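Local coordinates for Lmo1076 protein (Listeria monocytogenes serovar 1/2a, PDB 5JQC) that is a putative secreted autolysin, probably an amidase acting on the bacterial cell wall, of which this chain is the part carrying three GW modules, at residues Y42-S45 and A46-K50; Q150-S154 and G155-Y159; S204-Y207 and N208-S211; T219-K222 and Y223-K226. All blocks are in the same frame, centred on the assembly; numbering follows the deposited sequence.

Interaction 1: residues Y42-S45 and A46-K50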
ATOM      1  N   TYR A  42      -8.764  34.975 -15.313  1.00 58.53           N
ATOM      2  CA  TYR A  42      -8.751  35.728 -16.561  1.00 58.20           C
ATOM      3  C   TYR A  42      -9.901  36.729 -16.660  1.00 61.40           C
ATOM      4  O   TYR A  42     -11.055  36.426 -16.333  1.00 57.76           O
ATOM      5  CB  TYR A  42      -8.796  34.767 -17.734  1.00 59.69           C
ATOM      6  CG  TYR A  42      -8.946  35.439 -19.076  1.00 65.11           C
ATOM      7  CD1 TYR A  42      -7.931  36.237 -19.587  1.00 68.19           C
ATOM      8  CD2 TYR A  42     -10.092  35.251 -19.844  1.00 63.31           C
ATOM      9  CE1 TYR A  42      -8.052  36.842 -20.829  1.00 70.51           C
ATOM     10  CE2 TYR A  42     -10.229  35.850 -21.093  1.00 66.99           C
ATOM     11  CZ  TYR A  42      -9.203  36.645 -21.579  1.00 71.83           C
ATOM     12  OH  TYR A  42      -9.332  37.247 -22.813  1.00 72.20           O
ATOM     13  N   ASN A  43      -9.555  37.945 -17.091  1.00 63.28           N
ATOM     14  CA  ASN A  43     -10.514  38.984 -17.476  1.00 63.49           C
ATOM     15  C   ASN A  43     -11.440  39.383 -16.323  1.00 64.87           C
ATOM     16  O   ASN A  43     -12.620  39.694 -16.521  1.00 64.46           O
ATOM     17  CB  ASN A  43     -11.328  38.564 -18.703  1.00 62.05           C
ATOM     18  CG  ASN A  43     -12.039  39.744 -19.338  1.00 68.32           C
ATOM     19  OD1 ASN A  43     -11.504  40.850 -19.345  1.00 68.42           O
ATOM     20  ND2 ASN A  43     -13.262  39.530 -19.832  1.00 67.74           N
ATOM     21  N   THR A  44     -10.896  39.387 -15.107  1.00 62.93           N
ATOM     22  CA  THR A  44     -11.608  39.876 -13.937  1.00 63.69           C
ATOM     23  C   THR A  44     -11.146  41.264 -13.508  1.00 66.88           C
ATOM     24  O   THR A  44     -11.840  41.918 -12.718  1.00 65.89           O
ATOM     25  CB  THR A  44     -11.442  38.888 -12.776  1.00 63.27           C
ATOM     26  OG1 THR A  44     -10.045  38.683 -12.533  1.00 69.43           O
ATOM     27  CG2 THR A  44     -12.062  37.551 -13.151  1.00 60.29           C
ATOM     28  N   SER A  45     -10.007  41.730 -14.019  1.00 68.36           N
ATOM     29  CA  SER A  45      -9.507  43.078 -13.783  1.00 69.84           C
ATOM     30  C   SER A  45      -8.595  43.453 -14.947  1.00 73.79           C
ATOM     31  O   SER A  45      -8.319  42.643 -15.839  1.00 71.03           O
ATOM     32  CB  SER A  45      -8.750  43.176 -12.454  1.00 69.79           C
ATOM     33  OG  SER A  45      -7.584  42.365 -12.512  1.00 71.88           O
ATOM     34  N   ALA A  46      -8.129  44.705 -14.929  1.00 78.45           N
ATOM     35  CA  ALA A  46      -7.141  45.140 -15.911  1.00 78.50           C
ATOM     36  C   ALA A  46      -5.889  44.273 -15.842  1.00 79.13           C
ATOM     37  O   ALA A  46      -5.355  43.849 -16.876  1.00 80.06           O
ATOM     38  CB  ALA A  46      -6.795  46.614 -15.683  1.00 79.65           C
ATOM     39  N   ALA A  47      -5.416  43.982 -14.628  1.00 80.23           N
ATOM     40  CA  ALA A  47      -4.221  43.157 -14.477  1.00 79.13           C
ATOM     41  C   ALA A  47      -4.448  41.747 -15.016  1.00 82.80           C
ATOM     42  O   ALA A  47      -3.562  41.168 -15.659  1.00 86.22           O
ATOM     43  CB  ALA A  47      -3.797  43.118 -13.007  1.00 75.03           C
ATOM     44  N   SER A  48      -5.641  41.192 -14.794  1.00 79.35           N
ATOM     45  CA  SER A  48      -5.950  39.831 -15.214  1.00 73.85           C
ATOM     46  C   SER A  48      -6.342  39.727 -16.682  1.00 74.10           C
ATOM     47  O   SER A  48      -6.709  38.635 -17.133  1.00 73.03           O
ATOM     48  CB  SER A  48      -7.070  39.259 -14.345  1.00 71.15           C
ATOM     49  OG  SER A  48      -8.328  39.772 -14.734  1.00 74.84           O
ATOM     50  N   ALA A  49      -6.284  40.819 -17.438  1.00 76.08           N
ATOM     51  CA  ALA A  49      -6.659  40.784 -18.844  1.00 75.84           C
ATOM     52  C   ALA A  49      -5.465  40.634 -19.779  1.00 80.86           C
ATOM     53  O   ALA A  49      -5.607  40.065 -20.872  1.00 78.87           O
ATOM     54  CB  ALA A  49      -7.439  42.051 -19.202  1.00 72.55           C
ATOM     55  N   LYS A  50      -4.298  41.132 -19.371  1.00 83.67           N
ATOM     56  CA  LYS A  50      -3.076  41.026 -20.156  1.00 82.63           C
ATOM     57  C   LYS A  50      -2.393  39.700 -19.853  1.00 87.77           C
ATOM     58  O   LYS A  50      -2.148  39.367 -18.687  1.00 91.64           O
ATOM     59  CB  LYS A  50      -2.128  42.188 -19.852  1.00 79.65           C
TER
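Ser45 and Ser48 close a tight local loop through reciprocal backbone-to-side-chain hydrogen bonds, within the loop that links strand 36-37 to strand 53-54 at the surface of the protein. Ser45 N reaches Ser48 OG at 2.7 Å, and in return Ser48 N donates to Ser45 OG over 3.2 Å, the longer bond of the two. The first torsion of Ser48 (chi1 77°) sets its hydroxyl between backbone N and carbonyl carbon, which turns OG toward the amides of Thr44 and Ser45. It thus also receives Thr44 N at 2.6 Å, so two successive amides converge on one buried oxygen. The same oxygen makes a weak hydrogen bond to Ile41 O, which more firmly engages Thr44 OG1.

This exchange of amide-to-hydroxyl bonds joins residues three apart, and just after it Ala49 N bonds back to Ala46 O. The loop belongs to the first of three GW modules, whose folds are related to SH3 domains. Upstream, Asn43 N points almost straight at Ser48 O, 2.9 Å away with 175° at the hydrogen, although it approaches from above the carbonyl plane. Tyr42 borders the same carbonyl: its CA-H makes a contact with Ser48 O, and ring atom CD1 comes to 3.6 Å from that oxygen. Asn43 takes a positive phi, and its CB lies over the centre of the Tyr42 ring, 3.7 Å above the plane. The Asn43 amide turns away, ND2 being hydrogen-bonded to Asp15 OD2.

Interaction 2: residues Q150-S154 and G155-Y159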
ATOM      1  N   GLN A 150      -0.024   1.016   3.334  1.00 52.82           N
ATOM      2  CA  GLN A 150      -0.964   0.677   2.273  1.00 50.37           C
ATOM      3  C   GLN A 150      -1.594   1.942   1.715  1.00 52.70           C
ATOM      4  O   GLN A 150      -1.583   3.003   2.347  1.00 53.91           O
ATOM      5  CB  GLN A 150      -2.070  -0.269   2.746  1.00 47.50           C
ATOM      6  CG  GLN A 150      -3.032   0.311   3.746  1.00 52.73           C
ATOM      7  CD  GLN A 150      -4.246  -0.564   3.930  1.00 59.00           C
ATOM      8  OE1 GLN A 150      -4.116  -1.765   4.095  1.00 63.36           O
ATOM      9  NE2 GLN A 150      -5.439   0.030   3.866  1.00 64.21           N
ATOM     10  N   GLY A 151      -2.136   1.808   0.507  1.00 54.62           N
ATOM     11  CA  GLY A 151      -2.895   2.854  -0.137  1.00 54.37           C
ATOM     12  C   GLY A 151      -3.737   2.238  -1.221  1.00 56.91           C
ATOM     13  O   GLY A 151      -3.344   1.219  -1.803  1.00 57.17           O
ATOM     14  N   GLN A 152      -4.890   2.829  -1.516  1.00 56.30           N
ATOM     15  CA  GLN A 152      -5.790   2.264  -2.504  1.00 55.27           C
ATOM     16  C   GLN A 152      -6.003   3.242  -3.639  1.00 56.36           C
ATOM     17  O   GLN A 152      -5.886   4.457  -3.464  1.00 55.83           O
ATOM     18  CB  GLN A 152      -7.137   1.897  -1.902  1.00 65.91           C
ATOM     19  CG  GLN A 152      -7.027   0.803  -0.860  1.00 75.19           C
ATOM     20  CD  GLN A 152      -8.361   0.475  -0.221  1.00 82.53           C
ATOM     21  OE1 GLN A 152      -9.358   1.183  -0.430  1.00 84.99           O
ATOM     22  NE2 GLN A 152      -8.392  -0.609   0.563  1.00 82.13           N
ATOM     23  N   ILE A 153      -6.303   2.684  -4.806  1.00 57.11           N
ATOM     24  CA  ILE A 153      -6.658   3.465  -5.979  1.00 52.98           C
ATOM     25  C   ILE A 153      -7.291   2.524  -6.986  1.00 58.78           C
ATOM     26  O   ILE A 153      -6.840   1.386  -7.181  1.00 59.29           O
ATOM     27  CB  ILE A 153      -5.437   4.209  -6.564  1.00 51.61           C
ATOM     28  CG1 ILE A 153      -5.906   5.222  -7.592  1.00 57.73           C
ATOM     29  CG2 ILE A 153      -4.478   3.257  -7.233  1.00 50.96           C
ATOM     30  CD1 ILE A 153      -4.841   6.218  -7.946  1.00 60.85           C
ATOM     31  N   SER A 154      -8.364   3.001  -7.604  1.00 58.11           N
ATOM     32  CA  SER A 154      -9.086   2.240  -8.616  1.00 56.82           C
ATOM     33  C   SER A 154      -9.600   0.920  -8.058  1.00 56.13           C
ATOM     34  O   SER A 154      -9.782  -0.057  -8.790  1.00 58.80           O
ATOM     35  CB  SER A 154      -8.229   2.015  -9.859  1.00 56.99           C
ATOM     36  OG  SER A 154      -8.004   3.254 -10.500  1.00 57.91           O
ATOM     37  N   GLY A 155      -9.866   0.896  -6.756  1.00 52.56           N
ATOM     38  CA  GLY A 155     -10.360  -0.299  -6.116  1.00 55.90           C
ATOM     39  C   GLY A 155      -9.315  -1.345  -5.811  1.00 58.57           C
ATOM     40  O   GLY A 155      -9.678  -2.439  -5.347  1.00 59.31           O
ATOM     41  N   ARG A 156      -8.033  -1.050  -6.026  1.00 53.11           N
ATOM     42  CA  ARG A 156      -6.961  -1.984  -5.701  1.00 50.50           C
ATOM     43  C   ARG A 156      -6.116  -1.456  -4.546  1.00 53.30           C
ATOM     44  O   ARG A 156      -5.902  -0.245  -4.415  1.00 52.38           O
ATOM     45  CB  ARG A 156      -6.070  -2.258  -6.920  1.00 47.82           C
ATOM     46  CG  ARG A 156      -6.768  -2.960  -8.060  1.00 54.06           C
ATOM     47  CD  ARG A 156      -6.631  -2.098  -9.327  1.00 72.23           C
ATOM     48  NE  ARG A 156      -7.713  -2.298 -10.295  1.00 76.53           N
ATOM     49  CZ  ARG A 156      -7.607  -2.043 -11.601  1.00 83.33           C
ATOM     50  NH1 ARG A 156      -8.642  -2.250 -12.412  1.00 81.43           N
ATOM     51  NH2 ARG A 156      -6.455  -1.602 -12.106  1.00 83.79           N
ATOM     52  N   THR A 157      -5.638  -2.372  -3.712  1.00 51.00           N
ATOM     53  CA  THR A 157      -4.782  -2.048  -2.579  1.00 49.89           C
ATOM     54  C   THR A 157      -3.332  -2.361  -2.925  1.00 46.70           C
ATOM     55  O   THR A 157      -3.032  -3.424  -3.483  1.00 53.41           O
ATOM     56  CB  THR A 157      -5.212  -2.837  -1.344  1.00 54.45           C
ATOM     57  OG1 THR A 157      -6.621  -2.680  -1.155  1.00 56.10           O
ATOM     58  CG2 THR A 157      -4.493  -2.344  -0.110  1.00 59.31           C
ATOM     59  N   TYR A 158      -2.447  -1.426  -2.604  1.00 44.95           N
ATOM     60  CA  TYR A 158      -1.024  -1.524  -2.879  1.00 45.93           C
ATOM     61  C   TYR A 158      -0.253  -1.436  -1.573  1.00 52.57           C
ATOM     62  O   TYR A 158      -0.446  -0.492  -0.799  1.00 56.62           O
ATOM     63  CB  TYR A 158      -0.583  -0.404  -3.807  1.00 46.21           C
ATOM     64  CG  TYR A 158      -1.187  -0.548  -5.182  1.00 50.68           C
ATOM     65  CD1 TYR A 158      -0.618  -1.400  -6.111  1.00 49.51           C
ATOM     66  CD2 TYR A 158      -2.345   0.140  -5.538  1.00 52.18           C
ATOM     67  CE1 TYR A 158      -1.155  -1.566  -7.358  1.00 48.99           C
ATOM     68  CE2 TYR A 158      -2.902  -0.016  -6.808  1.00 52.96           C
ATOM     69  CZ  TYR A 158      -2.294  -0.876  -7.708  1.00 52.03           C
ATOM     70  OH  TYR A 158      -2.820  -1.058  -8.965  1.00 51.01           O
ATOM     71  N   TYR A 159       0.626  -2.401  -1.336  1.00 45.73           N
ATOM     72  CA  TYR A 159       1.465  -2.415  -0.137  1.00 45.61           C
ATOM     73  C   TYR A 159       2.829  -1.835  -0.451  1.00 50.64           C
ATOM     74  O   TYR A 159       3.448  -2.215  -1.450  1.00 54.23           O
ATOM     75  CB  TYR A 159       1.672  -3.829   0.379  1.00 42.35           C
ATOM     76  CG  TYR A 159       0.504  -4.406   1.080  1.00 45.44           C
ATOM     77  CD1 TYR A 159      -0.480  -3.594   1.615  1.00 47.43           C
ATOM     78  CD2 TYR A 159       0.387  -5.773   1.217  1.00 45.46           C
ATOM     79  CE1 TYR A 159      -1.563  -4.147   2.267  1.00 50.39           C
ATOM     80  CE2 TYR A 159      -0.676  -6.338   1.864  1.00 48.88           C
ATOM     81  CZ  TYR A 159      -1.649  -5.526   2.396  1.00 52.47           C
ATOM     82  OH  TYR A 159      -2.719  -6.103   3.046  1.00 56.86           O
TER
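Gln150 pairs with Tyr159 in a beta hairpin with a two-residue loop, formed by strands 144-153 and 156-163 of the second GW module, which meet through a type I' turn from Ile153 to Arg156. The pair is antiparallel and non-hydrogen-bonded; Gln150 CB sits at the edge of the Tyr159 ring, in its plane, 3.9 Å from CD1. The two side chains run alongside each other, amide and ring planes 29° apart, while Gln150 NE2 bonds to Asn102 O. Gly151 follows in a hydrogen-bonded pair with Tyr158: Tyr158 N donates to Gly151 O at 2.9 Å, and Gly151 N returns a bond to Tyr158 O. Gln152 lies beside Thr157 and points the same way, with its CG 3.5 Å from Thr157 OG1.

On the other face, the Ile153 and Tyr158 side chains cross at a slant. With CG1 anti to the backbone N (chi1 -168°), the CG2 branch is left to meet ring atom CE2 at 3.7 Å; Val124 and Pro125 border these two side chains. Ile153 N and O both bond to Arg156, the carbonyl receiving Arg156 N at 2.9 Å from above its plane. Ser154 and Gly155, both with positive phi, form the turn itself. Beyond it the bent Arg156 chain places NE in a salt bridge with a sulfate ion, probably from the crystallisation liquor, and Ser154 CB stands 4.3 Å above the guanidinium plane, displaced toward its rim.

Interaction 3: residues S204-Y207 and N208-S211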
ATOM      1  N   SER A 204       6.735 -26.746  12.349  1.00 55.51           N
ATOM      2  CA  SER A 204       7.968 -26.347  13.031  1.00 52.07           C
ATOM      3  C   SER A 204       7.802 -25.059  13.845  1.00 57.35           C
ATOM      4  O   SER A 204       8.500 -24.869  14.852  1.00 59.58           O
ATOM      5  CB  SER A 204       9.092 -26.181  12.017  1.00 49.34           C
ATOM      6  OG  SER A 204       8.874 -25.047  11.217  1.00 56.02           O
ATOM      7  N   GLY A 205       6.926 -24.149  13.409  1.00 57.36           N
ATOM      8  CA  GLY A 205       6.587 -22.965  14.176  1.00 50.76           C
ATOM      9  C   GLY A 205       5.081 -22.853  14.352  1.00 51.55           C
ATOM     10  O   GLY A 205       4.321 -23.697  13.875  1.00 53.05           O
ATOM     11  N   VAL A 206       4.662 -21.805  15.066  1.00 49.55           N
ATOM     12  CA  VAL A 206       3.229 -21.556  15.198  1.00 44.99           C
ATOM     13  C   VAL A 206       2.644 -21.387  13.808  1.00 43.69           C
ATOM     14  O   VAL A 206       3.238 -20.713  12.958  1.00 47.23           O
ATOM     15  CB  VAL A 206       2.967 -20.322  16.068  1.00 49.00           C
ATOM     16  CG1 VAL A 206       1.480 -20.013  16.127  1.00 47.96           C
ATOM     17  CG2 VAL A 206       3.557 -20.506  17.497  1.00 51.94           C
ATOM     18  N   TYR A 207       1.483 -22.003  13.564  1.00 43.40           N
ATOM     19  CA  TYR A 207       1.020 -22.207  12.192  1.00 50.26           C
ATOM     20  C   TYR A 207       0.796 -20.883  11.463  1.00 52.15           C
ATOM     21  O   TYR A 207       0.075 -19.996  11.947  1.00 52.45           O
ATOM     22  CB  TYR A 207      -0.267 -23.033  12.176  1.00 52.47           C
ATOM     23  CG  TYR A 207      -0.908 -23.128  10.795  1.00 62.32           C
ATOM     24  CD1 TYR A 207      -0.391 -23.985   9.820  1.00 63.31           C
ATOM     25  CD2 TYR A 207      -2.025 -22.359  10.467  1.00 67.68           C
ATOM     26  CE1 TYR A 207      -0.979 -24.071   8.550  1.00 67.83           C
ATOM     27  CE2 TYR A 207      -2.612 -22.433   9.209  1.00 64.81           C
ATOM     28  CZ  TYR A 207      -2.087 -23.289   8.257  1.00 66.18           C
ATOM     29  OH  TYR A 207      -2.671 -23.366   7.016  1.00 69.33           O
ATOM     30  N   ASN A 208       1.457 -20.751  10.307  1.00 51.31           N
ATOM     31  CA  ASN A 208       1.266 -19.651   9.360  1.00 48.24           C
ATOM     32  C   ASN A 208       1.778 -18.322   9.902  1.00 50.66           C
ATOM     33  O   ASN A 208       1.267 -17.245   9.555  1.00 52.85           O
ATOM     34  CB  ASN A 208      -0.202 -19.528   8.933  1.00 51.89           C
ATOM     35  CG  ASN A 208      -0.361 -18.773   7.633  1.00 50.88           C
ATOM     36  OD1 ASN A 208      -1.148 -17.830   7.547  1.00 57.40           O
ATOM     37  ND2 ASN A 208       0.398 -19.162   6.626  1.00 48.49           N
ATOM     38  N   THR A 209       2.801 -18.380  10.748  1.00 49.71           N
ATOM     39  CA  THR A 209       3.428 -17.174  11.260  1.00 44.30           C
ATOM     40  C   THR A 209       4.754 -16.852  10.564  1.00 47.87           C
ATOM     41  O   THR A 209       5.326 -15.781  10.813  1.00 49.82           O
ATOM     42  CB  THR A 209       3.632 -17.306  12.781  1.00 49.16           C
ATOM     43  OG1 THR A 209       4.461 -18.437  13.053  1.00 58.05           O
ATOM     44  CG2 THR A 209       2.298 -17.544  13.478  1.00 45.10           C
ATOM     45  N   SER A 210       5.241 -17.730   9.684  1.00 47.62           N
ATOM     46  CA  SER A 210       6.521 -17.524   9.013  1.00 45.57           C
ATOM     47  C   SER A 210       6.569 -18.420   7.782  1.00 50.50           C
ATOM     48  O   SER A 210       5.651 -19.209   7.529  1.00 52.41           O
ATOM     49  CB  SER A 210       7.698 -17.824   9.944  1.00 43.56           C
ATOM     50  OG  SER A 210       7.718 -19.205  10.216  1.00 51.48           O
ATOM     51  N   SER A 211       7.649 -18.283   7.008  0.68 51.44           N
ATOM     52  CA  SER A 211       7.802 -19.090   5.798  0.68 55.90           C
ATOM     53  C   SER A 211       7.880 -20.579   6.122  0.68 58.81           C
ATOM     54  O   SER A 211       7.326 -21.406   5.387  0.68 61.37           O
ATOM     55  CB  SER A 211       9.049 -18.655   5.032  0.68 54.25           C
ATOM     56  OG  SER A 211       9.279 -19.536   3.955  0.68 56.91           O
TER
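Val206 O is gripped twice by Thr209, whose OG1 donates to it at 2.6 Å and whose backbone N donates at 3.2 Å. Both donors arrive from the same face of the carbonyl plane, tilted from it by comparable amounts. The first torsion of Thr209 (chi1 60°) puts OG1 between backbone N and carbonyl carbon, close to that oxygen, and leaves CG2 to touch Val206 CG1 at 3.7 Å. A weak bond from Ser213 OG to Val206 O adds to the grip.

The backbone bond closes a type II beta turn from Val206 to Thr209, with Asn208 in its third place at a positive phi. Asn208 CB lies over one face of the Tyr207 ring, 4.0 Å from the centroid and 22° off the normal, a CH-pi contact in which the methylene is offset toward the rim. The two side chains leave the turn at a slant to each other. Tyr207 has further aromatic company: Tyr203 meets it edge-to-face, Trp241 meets it with the planes moderately inclined, and a bound di(hydroxyethyl)ether lies about 3 Å from its side chain at nearest atoms.

Within the third GW module, the turn occupies the loop between strands 201-202 and 218-219. Asn208 is bonded through its backbone to Asp180, while Val206 touches Ala234 and Thr236 of strand 226-236, and Thr209 touches Thr236.

Interaction 4: residues T219-K222 and Y223-K226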
ATOM      1  N   THR A 219       1.483 -35.411   9.848  1.00 85.77           N
ATOM      2  CA  THR A 219       0.187 -35.350  10.504  1.00 88.04           C
ATOM      3  C   THR A 219       0.326 -35.831  11.946  1.00 87.43           C
ATOM      4  O   THR A 219       1.287 -36.518  12.310  1.00 82.45           O
ATOM      5  CB  THR A 219      -0.864 -36.184   9.760  1.00 90.20           C
ATOM      6  OG1 THR A 219      -0.411 -37.539   9.626  1.00 92.06           O
ATOM      7  CG2 THR A 219      -1.136 -35.586   8.380  1.00 87.88           C
ATOM      8  N   GLY A 220      -0.639 -35.433  12.776  1.00 91.20           N
ATOM      9  CA  GLY A 220      -0.678 -35.910  14.148  1.00 96.83           C
ATOM     10  C   GLY A 220      -1.124 -37.347  14.309  1.00100.03           C
ATOM     11  O   GLY A 220      -1.134 -37.854  15.438  1.00 99.84           O
ATOM     12  N   ALA A 221      -1.503 -38.004  13.201  1.00 97.77           N
ATOM     13  CA  ALA A 221      -1.903 -39.406  13.242  1.00 94.41           C
ATOM     14  C   ALA A 221      -0.825 -40.270  13.876  1.00 91.56           C
ATOM     15  O   ALA A 221      -1.133 -41.142  14.694  1.00 88.64           O
ATOM     16  CB  ALA A 221      -2.228 -39.907  11.828  1.00 91.92           C
ATOM     17  N   LYS A 222       0.442 -40.012  13.534  1.00 88.82           N
ATOM     18  CA  LYS A 222       1.551 -40.824  14.023  1.00 87.81           C
ATOM     19  C   LYS A 222       1.634 -40.829  15.552  1.00 91.96           C
ATOM     20  O   LYS A 222       2.103 -41.808  16.139  1.00 96.16           O
ATOM     21  CB  LYS A 222       2.856 -40.324  13.387  1.00 83.41           C
ATOM     22  CG  LYS A 222       4.129 -40.770  14.084  1.00 82.86           C
ATOM     23  CD  LYS A 222       5.345 -40.500  13.221  1.00 83.61           C
ATOM     24  CE  LYS A 222       5.422 -39.053  12.785  1.00 81.94           C
ATOM     25  NZ  LYS A 222       6.615 -38.827  11.921  1.00 82.76           N
ATOM     26  N   TYR A 223       1.158 -39.775  16.217  1.00 89.92           N
ATOM     27  CA  TYR A 223       1.286 -39.651  17.664  1.00 88.73           C
ATOM     28  C   TYR A 223      -0.001 -40.001  18.405  1.00 90.91           C
ATOM     29  O   TYR A 223      -0.227 -39.508  19.515  1.00 90.32           O
ATOM     30  CB  TYR A 223       1.728 -38.236  18.040  1.00 89.41           C
ATOM     31  CG  TYR A 223       2.962 -37.738  17.319  1.00 85.57           C
ATOM     32  CD1 TYR A 223       2.849 -37.006  16.146  1.00 84.64           C
ATOM     33  CD2 TYR A 223       4.238 -37.994  17.816  1.00 85.25           C
ATOM     34  CE1 TYR A 223       3.963 -36.550  15.480  1.00 83.51           C
ATOM     35  CE2 TYR A 223       5.363 -37.540  17.158  1.00 83.51           C
ATOM     36  CZ  TYR A 223       5.217 -36.817  15.988  1.00 84.35           C
ATOM     37  OH  TYR A 223       6.328 -36.362  15.317  1.00 86.64           O
ATOM     38  N   ASN A 224      -0.848 -40.845  17.828  1.00 93.06           N
ATOM     39  CA  ASN A 224      -2.137 -41.123  18.446  1.00 97.05           C
ATOM     40  C   ASN A 224      -1.999 -42.053  19.643  1.00101.30           C
ATOM     41  O   ASN A 224      -1.126 -42.928  19.685  1.00 99.53           O
ATOM     42  CB  ASN A 224      -3.102 -41.725  17.433  1.00 95.12           C
ATOM     43  CG  ASN A 224      -3.747 -40.673  16.571  1.00 93.85           C
ATOM     44  OD1 ASN A 224      -3.998 -39.553  17.024  1.00 90.36           O
ATOM     45  ND2 ASN A 224      -4.015 -41.019  15.320  1.00 95.46           N
ATOM     46  N   ASN A 225      -2.891 -41.851  20.617  1.00105.27           N
ATOM     47  CA  ASN A 225      -2.875 -42.585  21.883  1.00109.90           C
ATOM     48  C   ASN A 225      -1.494 -42.516  22.540  1.00109.22           C
ATOM     49  O   ASN A 225      -0.990 -43.493  23.100  1.00112.65           O
ATOM     50  CB  ASN A 225      -3.332 -44.034  21.678  1.00112.50           C
ATOM     51  CG  ASN A 225      -3.734 -44.717  22.985  1.00116.63           C
ATOM     52  OD1 ASN A 225      -4.082 -44.059  23.975  1.00117.44           O
ATOM     53  ND2 ASN A 225      -3.684 -46.047  22.991  1.00117.14           N
ATOM     54  N   LYS A 226      -0.877 -41.338  22.472  1.00102.94           N
ATOM     55  CA  LYS A 226       0.464 -41.104  22.992  1.00 97.57           C
ATOM     56  C   LYS A 226       0.400 -39.973  24.006  1.00 95.91           C
ATOM     57  O   LYS A 226      -0.237 -38.945  23.749  1.00 95.60           O
ATOM     58  CB  LYS A 226       1.432 -40.752  21.857  1.00 94.90           C
ATOM     59  CG  LYS A 226       2.801 -41.372  21.983  1.00 95.64           C
ATOM     60  CD  LYS A 226       2.718 -42.883  21.910  1.00 99.45           C
ATOM     61  CE  LYS A 226       4.085 -43.510  22.105  1.00101.70           C
ATOM     62  NZ  LYS A 226       4.028 -44.993  22.001  1.00103.12           N
TER
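Tyr223 and Asn224 bond back to Gly220 and Ala221 through two successive i to i+3 hydrogen bonds, as in a 3-10 turn. Tyr223 N donates to Gly220 O at 3.1 Å and Asn224 N to Ala221 O at 3.2 Å, both from above the carbonyl plane. The Lys222 side chain lies alongside Tyr223 and points the same way. Its CG is anti to the backbone N (chi1 163°), and a bend at chi3 carries CE to 3.8 Å from Tyr223 OH and 3.9 Å from CZ; CG thus lies over one face of the ring and CE comes up to its hydroxyl end. At the ring's edge lies Gly220 O, 4.1 Å from CD1.

Asn224 folds its side chain back toward the turn, with CB 3.4 Å from Ala221 O. Its amide is fixed from outside: ND2 is hydrogen-bonded to Asp198 OD1 and OD1 to Ala197 N. Tyr223 meets Phe244 edge-to-face and, like Asn224, touches Ile194 of strand 184-194. A type II beta turn from Tyr223 to Lys226 then leads into strand 226-236, and Asn225 and Lys226 both face Ile194 in a G1 beta bulge, with Asn225 at positive phi.

Because the Asn224 amide donates at one end and accepts at the other, its rotation is set, and it ties the turn of the third GW module to the loop after strand 184-194, probably easing the charge of Asp198 as well.

How the interactions relate
The four contacts follow one another along an elongated chain. Interaction 1 belongs to the first GW module, interaction 2 to the second, and interactions 3 and 4 to the third. Centres lie about 43 Å apart between interactions 1 and 2, 27 Å between 2 and 3, and 20 Å between 3 and 4, with 87 Å from first to last. Residues 42-45 and 207-210 share the sequence Tyr-Asn-Thr-Ser in loops of matching place, which fits repeated modules. Interaction 2 instead is a hairpin tip of the sheet, while interaction 4 leads into strand 226-236, on which interaction 3 also packs. No two contacts touch; interactions 3 and 4 have nearest atoms about 10 Å apart.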